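Local coordinates for protein 5-ketofructose reductase (Gluconobacter sp., PDB 7COK) that reduces 5-ketofructose, probably with a nicotinamide cofactor bound to its Rossmann-type domain, and forms a novel class within the shikimate dehydrogenase family, at residues Leu79-Asn93 / Glu99-Gly111. Sequence-based numbering, arbitrary orientation.
Sequences LDDIAESARLIGAVN and EGKLIGHNTDGKG
The amide of Asn93 grips Thr107 twice: OD1 takes the Thr107 backbone N at 2.7 Å, in plane and on a lone pair, while ND2 reaches Thr107 OG1 at 3.0 Å. An amide suits this place because it accepts and donates in one plane; its chi1 of 70° sets CG between backbone N and carbonyl carbon, facing Thr107, whose hydroxyl also bonds Gln255. Asn93 and Asp108, the latter salt-bridged to Lys72, occupy positions like those lining the substrate site in shikimate dehydrogenases. Asn106, with CG anti to its backbone N (chi1 -171°), ties 79-93 to the turn after strand 101-105: its short amide sends ND2 to Ala91 O at 2.9 Å, above the carbonyl plane, and OD1 closes an Asx turn on Asp108 N. Ile89 CD1 packs against its CG. In the mixed sheet of the N-terminal, substrate-binding domain, edge strand 81-82 lies parallel to 101-105. Gly104 N bonds Asp81 O, and Ala83 N, at the helix N-cap position, bonds Gly104 O. Glycine fits at 104 because a CB would run into Leu79 CD1 and Val92 CG2. At the start of strand 101-105, Leu102 O accepts from Asp80 N and Asp81 N; Asp80's short side chain lets its carboxylate reach back, Leu102 N donating to OD2 at 2.8 Å (169°).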
loop_
_atom_site.group_PDB
_atom_site.type_symbol
_atom_site.label_atom_id
_atom_site.label_comp_id
_atom_site.label_asym_id
_atom_site.label_seq_id
_atom_site.Cartn_x
_atom_site.Cartn_y
_atom_site.Cartn_z
ATOM N N LEU A 79 -5.631 6.379 18.902
ATOM C CA LEU A 79 -4.239 6.823 19.008
ATOM C C LEU A 79 -3.667 6.638 20.394
ATOM O O LEU A 79 -4.421 6.519 21.370
ATOM C CB LEU A 79 -4.116 8.300 18.598
ATOM C CG LEU A 79 -4.688 8.628 17.215
ATOM C CD1 LEU A 79 -4.668 10.121 16.974
ATOM C CD2 LEU A 79 -3.985 7.889 16.078
ATOM N N ASP A 80 -2.335 6.644 20.472
ATOM C CA ASP A 80 -1.605 6.500 21.734
ATOM C C ASP A 80 -1.200 7.852 22.312
ATOM O O ASP A 80 -1.056 7.996 23.543
ATOM C CB ASP A 80 -0.358 5.630 21.550
ATOM C CG ASP A 80 -0.684 4.184 21.187
ATOM O OD1 ASP A 80 -1.255 3.457 22.035
ATOM O OD2 ASP A 80 -0.349 3.761 20.065
ATOM N N ASP A 81 -0.994 8.830 21.435
ATOM C CA ASP A 81 -0.521 10.165 21.809
ATOM C C ASP A 81 -1.117 11.186 20.849
ATOM O O ASP A 81 -1.330 10.889 19.671
ATOM C CB ASP A 81 1.009 10.185 21.700
ATOM C CG ASP A 81 1.636 11.499 22.189
ATOM O OD1 ASP A 81 1.288 11.961 23.297
ATOM O OD2 ASP A 81 2.525 12.037 21.497
ATOM N N ILE A 82 -1.386 12.388 21.357
ATOM C CA ILE A 82 -1.958 13.504 20.608
ATOM C C ILE A 82 -1.091 14.737 20.861
ATOM O O ILE A 82 -0.943 15.165 22.008
ATOM C CB ILE A 82 -3.422 13.773 21.057
ATOM C CG1 ILE A 82 -4.271 12.497 20.969
ATOM C CG2 ILE A 82 -4.057 14.912 20.263
ATOM C CD1 ILE A 82 -4.485 11.979 19.569
ATOM N N ALA A 83 -0.532 15.297 19.787
ATOM C CA ALA A 83 0.286 16.510 19.849
ATOM C C ALA A 83 -0.535 17.729 20.267
ATOM O O ALA A 83 -1.759 17.712 20.181
ATOM C CB ALA A 83 0.954 16.756 18.505
ATOM N N GLU A 84 0.173 18.787 20.695
ATOM C CA GLU A 84 -0.449 19.965 21.281
ATOM C C GLU A 84 -1.530 20.592 20.411
ATOM O O GLU A 84 -2.658 20.738 20.860
ATOM C CB GLU A 84 0.588 21.010 21.673
ATOM C CG GLU A 84 -0.022 22.189 22.419
ATOM C CD GLU A 84 0.935 23.341 22.650
ATOM O OE1 GLU A 84 2.054 23.342 22.091
ATOM O OE2 GLU A 84 0.543 24.261 23.398
ATOM N N SER A 85 -1.199 20.955 19.174
ATOM C CA SER A 85 -2.186 21.643 18.347
ATOM C C SER A 85 -3.370 20.748 17.998
ATOM O O SER A 85 -4.499 21.206 18.016
ATOM C CB SER A 85 -1.543 22.283 17.124
ATOM O OG SER A 85 -1.292 21.347 16.094
ATOM N N ALA A 86 -3.102 19.458 17.753
ATOM C CA ALA A 86 -4.170 18.472 17.545
ATOM C C ALA A 86 -5.069 18.360 18.750
ATOM O O ALA A 86 -6.264 18.244 18.578
ATOM C CB ALA A 86 -3.573 17.113 17.233
ATOM N N ARG A 87 -4.498 18.420 19.959
ATOM C CA ARG A 87 -5.295 18.401 21.198
ATOM C C ARG A 87 -6.256 19.584 21.249
ATOM O O ARG A 87 -7.438 19.416 21.531
ATOM C CB ARG A 87 -4.403 18.379 22.453
ATOM C CG ARG A 87 -5.199 18.188 23.745
ATOM C CD ARG A 87 -4.345 18.288 24.999
ATOM N NE ARG A 87 -4.724 19.481 25.765
ATOM C CZ ARG A 87 -4.218 20.701 25.604
ATOM N NH1 ARG A 87 -3.280 20.942 24.693
ATOM N NH2 ARG A 87 -4.660 21.694 26.362
ATOM N N LEU A 88 -5.747 20.776 20.962
ATOM C CA LEU A 88 -6.586 21.959 21.010
ATOM C C LEU A 88 -7.624 21.998 19.892
ATOM O O LEU A 88 -8.776 22.370 20.117
ATOM C CB LEU A 88 -5.739 23.226 20.952
ATOM C CG LEU A 88 -4.911 23.678 22.166
ATOM C CD1 LEU A 88 -5.537 23.297 23.499
ATOM C CD2 LEU A 88 -3.486 23.216 22.085
ATOM N N ILE A 89 -7.198 21.647 18.673
ATOM C CA ILE A 89 -8.109 21.599 17.526
ATOM C C ILE A 89 -9.175 20.520 17.718
ATOM O O ILE A 89 -10.337 20.711 17.364
ATOM C CB ILE A 89 -7.335 21.410 16.208
ATOM C CG1 ILE A 89 -6.455 22.628 15.941
ATOM C CG2 ILE A 89 -8.298 21.235 15.032
ATOM C CD1 ILE A 89 -5.364 22.398 14.918
ATOM N N GLY A 90 -8.782 19.384 18.283
ATOM C CA GLY A 90 -9.714 18.287 18.506
ATOM C C GLY A 90 -9.864 17.409 17.291
ATOM O O GLY A 90 -10.875 16.724 17.115
ATOM N N ALA A 91 -8.826 17.408 16.458
ATOM C CA ALA A 91 -8.834 16.605 15.255
ATOM C C ALA A 91 -7.395 16.303 14.845
ATOM O O ALA A 91 -6.490 17.087 15.138
ATOM C CB ALA A 91 -9.587 17.328 14.144
ATOM N N VAL A 92 -7.218 15.176 14.152
ATOM C CA VAL A 92 -5.929 14.691 13.675
ATOM C C VAL A 92 -6.050 14.309 12.190
ATOM O O VAL A 92 -6.990 13.616 11.770
ATOM C CB VAL A 92 -5.496 13.454 14.506
ATOM C CG1 VAL A 92 -4.430 12.644 13.772
ATOM C CG2 VAL A 92 -4.958 13.872 15.857
ATOM N N ASN A 93 -5.080 14.751 11.398
ATOM C CA ASN A 93 -5.028 14.401 9.993
ATOM C C ASN A 93 -3.720 13.715 9.604
ATOM O O ASN A 93 -3.594 13.337 8.463
ATOM C CB ASN A 93 -5.227 15.635 9.110
ATOM C CG ASN A 93 -4.040 16.579 9.174
ATOM O OD1 ASN A 93 -3.741 17.126 10.220
ATOM N ND2 ASN A 93 -3.361 16.761 8.064
ATOM N N GLU A 99 7.649 2.676 16.432
ATOM C CA GLU A 99 7.785 1.431 17.196
ATOM C C GLU A 99 6.424 0.921 17.728
ATOM O O GLU A 99 6.265 0.628 18.922
ATOM C CB GLU A 99 8.842 1.583 18.311
ATOM C CG GLU A 99 10.143 2.260 17.881
ATOM C CD GLU A 99 11.218 2.258 18.961
ATOM O OE1 GLU A 99 10.937 2.679 20.104
ATOM O OE2 GLU A 99 12.360 1.846 18.660
ATOM N N GLY A 100 5.439 0.846 16.823
ATOM C CA GLY A 100 4.093 0.368 17.148
ATOM C C GLY A 100 3.165 1.398 17.793
ATOM O O GLY A 100 1.979 1.123 17.960
ATOM N N LYS A 101 3.701 2.573 18.138
ATOM C CA LYS A 101 2.939 3.636 18.810
ATOM C C LYS A 101 2.340 4.599 17.799
ATOM O O LYS A 101 3.016 5.021 16.871
ATOM C CB LYS A 101 3.866 4.412 19.742
ATOM C CG LYS A 101 3.250 4.853 21.054
ATOM C CD LYS A 101 4.348 5.067 22.079
ATOM C CE LYS A 101 3.834 4.959 23.509
ATOM N NZ LYS A 101 3.175 6.215 23.958
ATOM N N LEU A 102 1.076 4.955 17.999
ATOM C CA LEU A 102 0.365 5.829 17.065
ATOM C C LEU A 102 0.280 7.239 17.626
ATOM O O LEU A 102 -0.370 7.468 18.639
ATOM C CB LEU A 102 -1.034 5.296 16.759
ATOM C CG LEU A 102 -1.136 3.900 16.137
ATOM C CD1 LEU A 102 -2.411 3.202 16.574
ATOM C CD2 LEU A 102 -1.045 3.993 14.623
ATOM N N ILE A 103 0.946 8.171 16.949
ATOM C CA ILE A 103 1.099 9.555 17.399
ATOM C C ILE A 103 0.351 10.466 16.427
ATOM O O ILE A 103 0.690 10.523 15.247
ATOM C CB ILE A 103 2.596 9.950 17.458
ATOM C CG1 ILE A 103 3.372 8.928 18.287
ATOM C CG2 ILE A 103 2.772 11.371 17.996
ATOM C CD1 ILE A 103 4.783 8.692 17.797
ATOM N N GLY A 104 -0.670 11.152 16.932
ATOM C CA GLY A 104 -1.522 12.025 16.107
ATOM C C GLY A 104 -1.104 13.489 16.075
ATOM O O GLY A 104 -0.853 14.104 17.115
ATOM N N HIS A 105 -1.053 14.036 14.867
ATOM C CA HIS A 105 -0.716 15.447 14.630
ATOM C C HIS A 105 -1.806 16.077 13.802
ATOM O O HIS A 105 -2.533 15.404 13.077
ATOM C CB HIS A 105 0.588 15.562 13.816
ATOM C CG HIS A 105 1.781 14.938 14.470
ATOM N ND1 HIS A 105 2.710 15.676 15.169
ATOM C CD2 HIS A 105 2.200 13.650 14.516
ATOM C CE1 HIS A 105 3.652 14.866 15.626
ATOM N NE2 HIS A 105 3.371 13.633 15.245
ATOM N N ASN A 106 -1.925 17.403 13.921
ATOM C CA ASN A 106 -2.769 18.148 13.030
ATOM C C ASN A 106 -1.914 19.116 12.251
ATOM O O ASN A 106 -1.201 19.893 12.834
ATOM C CB ASN A 106 -3.865 18.882 13.798
ATOM C CG ASN A 106 -4.894 19.489 12.874
ATOM O OD1 ASN A 106 -4.585 20.351 12.039
ATOM N ND2 ASN A 106 -6.116 19.023 12.981
ATOM N N THR A 107 -1.956 19.007 10.934
ATOM C CA THR A 107 -1.135 19.891 10.089
ATOM C C THR A 107 -1.970 20.785 9.174
ATOM O O THR A 107 -1.423 21.457 8.294
ATOM C CB THR A 107 -0.137 19.100 9.240
ATOM O OG1 THR A 107 -0.879 18.343 8.283
ATOM C CG2 THR A 107 0.775 18.209 10.128
ATOM N N ASP A 108 -3.285 20.811 9.389
ATOM C CA ASP A 108 -4.198 21.593 8.548
ATOM C C ASP A 108 -3.985 23.101 8.649
ATOM O O ASP A 108 -4.402 23.848 7.762
ATOM C CB ASP A 108 -5.663 21.271 8.858
ATOM C CG ASP A 108 -6.103 19.936 8.291
ATOM O OD1 ASP A 108 -5.427 19.410 7.386
ATOM O OD2 ASP A 108 -7.150 19.415 8.725
ATOM N N GLY A 109 -3.336 23.551 9.718
ATOM C CA GLY A 109 -2.950 24.947 9.819
ATOM C C GLY A 109 -1.462 25.147 9.603
ATOM O O GLY A 109 -1.022 26.286 9.471
ATOM N N LYS A 110 -0.693 24.054 9.556
ATOM C CA LYS A 110 0.779 24.160 9.475
ATOM C C LYS A 110 1.278 24.466 8.064
ATOM O O LYS A 110 2.333 25.087 7.940
ATOM C CB LYS A 110 1.451 22.871 9.982
ATOM C CG LYS A 110 1.292 22.630 11.476
ATOM C CD LYS A 110 2.127 21.447 11.969
ATOM C CE LYS A 110 1.852 21.083 13.437
ATOM N NZ LYS A 110 2.093 22.196 14.397
ATOM N N GLY A 111 0.555 24.027 7.021
ATOM C CA GLY A 111 0.923 24.371 5.639
ATOM C C GLY A 111 0.874 25.876 5.474
ATOM O O GLY A 111 1.786 26.478 4.928
HETATM O O HOH W 1 -0.524 18.738 16.110
#